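Local coordinates for protein UDP-N-acetylglucosamine 2-epimerase (Methanocaldococcus jannaschii, PDB 4NES) that probably catalyses the reversible epimerization at C-2 of UDP-N-acetylglucosamine to UDP-N-acetylmannosamine, the activated donor of ManNAc residues, at residues Asn211-Glu223 against Arg247-Ser259. Residues are numbered along the deposited sequence; the frame is centred on the assembly and turned at random.
Sequences NVDNKERLKNIVE and RLKEFNLFDKLKS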
# COMPACT_ATOMS: atom_id res chain seq x y z
N ASN A 211 -10.87 19.44 -4.98
CA ASN A 211 -11.67 20.66 -5.05
C ASN A 211 -10.85 21.93 -5.23
O ASN A 211 -11.31 22.87 -5.88
CB ASN A 211 -12.50 20.84 -3.77
CG ASN A 211 -13.78 20.02 -3.77
OD1 ASN A 211 -14.31 19.68 -4.83
ND2 ASN A 211 -14.28 19.72 -2.58
N VAL A 212 -9.67 21.98 -4.63
CA VAL A 212 -8.94 23.24 -4.61
C VAL A 212 -7.76 23.26 -5.57
O VAL A 212 -7.26 24.33 -5.92
CB VAL A 212 -8.49 23.64 -3.18
CG1 VAL A 212 -9.67 23.62 -2.19
CG2 VAL A 212 -7.36 22.72 -2.68
N ASP A 213 -7.32 22.09 -6.01
CA ASP A 213 -6.22 22.01 -6.98
C ASP A 213 -6.73 22.15 -8.42
O ASP A 213 -5.93 22.32 -9.34
CB ASP A 213 -5.47 20.68 -6.89
CG ASP A 213 -4.71 20.50 -5.59
OD1 ASP A 213 -4.67 21.42 -4.74
OD2 ASP A 213 -4.13 19.41 -5.43
N ASN A 214 -8.04 22.06 -8.58
CA ASN A 214 -8.73 22.07 -9.88
C ASN A 214 -9.42 23.43 -10.00
O ASN A 214 -10.42 23.67 -9.33
CB ASN A 214 -9.76 20.93 -9.88
CG ASN A 214 -10.56 20.82 -11.17
OD1 ASN A 214 -10.80 21.80 -11.88
ND2 ASN A 214 -11.02 19.61 -11.46
N LYS A 215 -8.90 24.30 -10.86
CA LYS A 215 -9.38 25.69 -10.91
C LYS A 215 -10.87 25.85 -11.22
O LYS A 215 -11.55 26.67 -10.61
CB LYS A 215 -8.55 26.54 -11.87
CG LYS A 215 -9.06 27.98 -11.97
CD LYS A 215 -8.25 28.82 -12.93
CE LYS A 215 -8.76 30.25 -12.97
NZ LYS A 215 -7.86 31.14 -13.78
N GLU A 216 -11.39 25.08 -12.16
CA GLU A 216 -12.79 25.28 -12.50
C GLU A 216 -13.74 24.69 -11.44
O GLU A 216 -14.85 25.19 -11.25
CB GLU A 216 -13.09 24.83 -13.94
CG GLU A 216 -12.25 25.59 -15.00
CD GLU A 216 -12.57 27.08 -15.10
OE1 GLU A 216 -13.76 27.43 -15.21
OE2 GLU A 216 -11.64 27.92 -15.07
N ARG A 217 -13.30 23.66 -10.71
CA ARG A 217 -14.07 23.19 -9.56
C ARG A 217 -14.05 24.24 -8.45
O ARG A 217 -15.09 24.54 -7.86
CB ARG A 217 -13.55 21.86 -9.02
CG ARG A 217 -14.23 20.63 -9.59
CD ARG A 217 -13.94 19.38 -8.76
NE ARG A 217 -14.73 19.31 -7.53
CZ ARG A 217 -15.90 18.68 -7.42
NH1 ARG A 217 -16.43 18.08 -8.48
NH2 ARG A 217 -16.54 18.66 -6.26
N LEU A 218 -12.88 24.80 -8.19
CA LEU A 218 -12.74 25.83 -7.17
C LEU A 218 -13.55 27.07 -7.53
O LEU A 218 -14.23 27.65 -6.68
CB LEU A 218 -11.27 26.20 -6.96
CG LEU A 218 -10.94 27.15 -5.81
CD1 LEU A 218 -11.53 26.64 -4.51
CD2 LEU A 218 -9.43 27.29 -5.69
N LYS A 219 -13.49 27.47 -8.80
CA LYS A 219 -14.29 28.59 -9.29
C LYS A 219 -15.78 28.33 -9.10
O LYS A 219 -16.53 29.21 -8.67
CB LYS A 219 -13.98 28.87 -10.76
CG LYS A 219 -15.01 29.77 -11.43
CD LYS A 219 -14.64 30.06 -12.87
CE LYS A 219 -13.42 30.96 -12.95
NZ LYS A 219 -13.05 31.26 -14.36
N ASN A 220 -16.21 27.11 -9.44
CA ASN A 220 -17.61 26.73 -9.28
C ASN A 220 -18.09 26.84 -7.83
O ASN A 220 -19.20 27.28 -7.57
CB ASN A 220 -17.86 25.32 -9.80
CG ASN A 220 -18.02 25.27 -11.30
OD1 ASN A 220 -18.25 26.29 -11.94
ND2 ASN A 220 -17.89 24.08 -11.87
N ILE A 221 -17.25 26.40 -6.90
CA ILE A 221 -17.58 26.45 -5.49
C ILE A 221 -17.66 27.90 -4.99
O ILE A 221 -18.61 28.28 -4.30
CB ILE A 221 -16.58 25.64 -4.65
CG1 ILE A 221 -16.78 24.14 -4.91
CG2 ILE A 221 -16.75 25.93 -3.16
CD1 ILE A 221 -15.64 23.28 -4.43
N VAL A 222 -16.66 28.70 -5.35
CA VAL A 222 -16.68 30.13 -5.02
C VAL A 222 -17.94 30.82 -5.56
O VAL A 222 -18.59 31.58 -4.83
CB VAL A 222 -15.41 30.85 -5.49
CG1 VAL A 222 -15.57 32.36 -5.37
CG2 VAL A 222 -14.21 30.37 -4.68
N GLU A 223 -18.29 30.55 -6.82
CA GLU A 223 -19.52 31.06 -7.43
C GLU A 223 -20.72 30.65 -6.59
O GLU A 223 -21.59 31.47 -6.29
CB GLU A 223 -19.69 30.48 -8.84
CG GLU A 223 -20.07 31.48 -9.93
CD GLU A 223 -21.53 31.90 -9.91
OE1 GLU A 223 -22.25 31.56 -10.88
OE2 GLU A 223 -21.96 32.58 -8.96
N ARG A 247 -3.76 27.96 -3.43
CA ARG A 247 -4.46 27.70 -4.69
C ARG A 247 -5.35 28.87 -5.11
O ARG A 247 -5.41 29.21 -6.29
CB ARG A 247 -5.30 26.43 -4.59
CG ARG A 247 -4.50 25.15 -4.43
CD ARG A 247 -3.61 24.90 -5.64
NE ARG A 247 -2.98 23.59 -5.55
CZ ARG A 247 -2.09 23.13 -6.42
NH1 ARG A 247 -1.73 23.88 -7.46
NH2 ARG A 247 -1.57 21.92 -6.28
N LEU A 248 -6.06 29.47 -4.15
CA LEU A 248 -6.91 30.62 -4.47
C LEU A 248 -6.10 31.76 -5.08
O LEU A 248 -6.56 32.42 -6.01
CB LEU A 248 -7.66 31.11 -3.23
CG LEU A 248 -8.84 30.23 -2.82
CD1 LEU A 248 -9.26 30.55 -1.40
CD2 LEU A 248 -10.01 30.42 -3.78
N LYS A 249 -4.90 31.98 -4.56
CA LYS A 249 -4.02 33.02 -5.09
C LYS A 249 -3.48 32.61 -6.46
O LYS A 249 -3.36 33.43 -7.36
CB LYS A 249 -2.88 33.31 -4.12
CG LYS A 249 -3.33 33.98 -2.83
CD LYS A 249 -2.22 33.99 -1.80
CE LYS A 249 -2.60 34.81 -0.58
NZ LYS A 249 -2.66 36.26 -0.90
N GLU A 250 -3.15 31.33 -6.61
CA GLU A 250 -2.64 30.81 -7.88
C GLU A 250 -3.65 31.00 -9.01
O GLU A 250 -3.28 31.32 -10.15
CB GLU A 250 -2.26 29.34 -7.75
CG GLU A 250 -1.90 28.70 -9.08
CD GLU A 250 -1.54 27.23 -8.96
OE1 GLU A 250 -1.72 26.67 -7.86
OE2 GLU A 250 -1.07 26.65 -9.96
N PHE A 251 -4.93 30.80 -8.69
CA PHE A 251 -5.99 30.87 -9.68
C PHE A 251 -6.67 32.24 -9.73
O PHE A 251 -7.70 32.39 -10.38
CB PHE A 251 -7.03 29.77 -9.41
CG PHE A 251 -6.47 28.38 -9.50
CD1 PHE A 251 -5.48 28.07 -10.41
CD2 PHE A 251 -6.93 27.38 -8.65
CE1 PHE A 251 -4.96 26.79 -10.49
CE2 PHE A 251 -6.41 26.10 -8.71
CZ PHE A 251 -5.43 25.80 -9.64
N ASN A 252 -6.08 33.21 -9.05
CA ASN A 252 -6.63 34.57 -8.97
C ASN A 252 -8.08 34.63 -8.50
O ASN A 252 -8.91 35.32 -9.09
CB ASN A 252 -6.48 35.30 -10.31
CG ASN A 252 -5.39 36.36 -10.27
OD1 ASN A 252 -4.24 36.09 -10.63
ND2 ASN A 252 -5.75 37.56 -9.84
N LEU A 253 -8.38 33.92 -7.42
CA LEU A 253 -9.71 33.94 -6.82
C LEU A 253 -9.68 34.54 -5.42
O LEU A 253 -10.72 34.92 -4.88
CB LEU A 253 -10.30 32.54 -6.76
CG LEU A 253 -10.71 31.87 -8.07
CD1 LEU A 253 -11.14 30.43 -7.81
CD2 LEU A 253 -11.83 32.65 -8.73
N PHE A 254 -8.49 34.62 -4.83
CA PHE A 254 -8.38 35.08 -3.45
C PHE A 254 -8.89 36.50 -3.28
O PHE A 254 -9.70 36.76 -2.39
CB PHE A 254 -6.94 34.98 -2.94
CG PHE A 254 -6.82 35.20 -1.46
CD1 PHE A 254 -7.24 34.22 -0.56
CD2 PHE A 254 -6.32 36.39 -0.95
CE1 PHE A 254 -7.15 34.42 0.80
CE2 PHE A 254 -6.23 36.60 0.41
CZ PHE A 254 -6.65 35.61 1.29
N ASP A 255 -8.42 37.41 -4.12
CA ASP A 255 -8.83 38.81 -4.02
C ASP A 255 -10.34 39.01 -4.18
O ASP A 255 -10.91 39.92 -3.59
CB ASP A 255 -8.04 39.68 -5.00
CG ASP A 255 -6.67 40.05 -4.49
OD1 ASP A 255 -6.20 39.41 -3.52
OD2 ASP A 255 -6.05 40.97 -5.05
N LYS A 256 -10.98 38.15 -4.96
CA LYS A 256 -12.44 38.20 -5.08
C LYS A 256 -13.19 37.83 -3.80
O LYS A 256 -14.23 38.41 -3.50
CB LYS A 256 -12.91 37.35 -6.26
CG LYS A 256 -12.68 38.03 -7.60
CD LYS A 256 -12.64 37.03 -8.74
CE LYS A 256 -11.39 37.22 -9.58
NZ LYS A 256 -11.25 36.17 -10.62
N LEU A 257 -12.66 36.87 -3.04
CA LEU A 257 -13.25 36.52 -1.75
C LEU A 257 -13.09 37.66 -0.75
O LEU A 257 -14.05 38.07 -0.10
CB LEU A 257 -12.60 35.26 -1.16
CG LEU A 257 -12.90 33.88 -1.75
CD1 LEU A 257 -12.11 32.84 -0.98
CD2 LEU A 257 -14.38 33.55 -1.71
N LYS A 258 -11.87 38.16 -0.63
CA LYS A 258 -11.59 39.24 0.31
C LYS A 258 -12.39 40.50 -0.03
O LYS A 258 -12.68 41.31 0.85
CB LYS A 258 -10.09 39.55 0.37
CG LYS A 258 -9.42 39.05 1.64
CD LYS A 258 -9.91 39.81 2.86
CE LYS A 258 -9.46 39.14 4.16
NZ LYS A 258 -8.04 38.71 4.11
N SER A 259 -12.76 40.63 -1.30
CA SER A 259 -13.58 41.75 -1.77
C SER A 259 -15.04 41.60 -1.38
O SER A 259 -15.80 42.57 -1.37
CB SER A 259 -13.48 41.89 -3.29
OG SER A 259 -12.49 42.85 -3.64
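Lys215, with CG anti to the backbone N (chi1 178°), sets CB over the ring face of Phe251, and its extended chain runs back along Phe251 toward that residue's carbonyl O. The CH-pi geometry is clear: Lys215 CB stands 3.5 Å from the centroid of the Phe251 ring, 6° off the normal. The edge of the same ring meets Leu218 CD2 and the carbonyl oxygens of Val212 and Asp213, with Phe251 CE2 3.4 Å from Val212 O. Arg247, bent at chi2, folds its methylenes against Val212 O and brings NE to Asp213 OD1 at 2.9 Å, a salt bridge whose hydrogen bond is weak (N-H...O 128°). Its NH1 holds Glu250 OE1 on the syn lone pair, while Asp213 OD2 pairs with Arg243. With an alanine in its place, Glu250 OE1 is likely to lose its NH1 mate and Asp213 OD1 the NE bond. Farther along, Leu218 CG meets Leu253 CD1 at 3.8 Å and Leu218 CD2 touches Leu248 CD2; Val222 CG1 reaches Leu257 CD2 at 4.0 Å. A Schellman motif ends helix 242-250, with Asn252 at positive phi and Leu253 N 2.7 Å from Leu248 O, turning Leu253 toward helix 215-232. Val212's side chain lies about 5 Å from that of His207, probably the active-site residue, and about 7 Å from bound UDP-N-acetylglucosamine. Helices 209-212 and 215-232 thus pack against helices 242-250 and 254-259 beside the six-stranded sheet, one of two in this GT-B fold, Leu257 resting on strand 263-266.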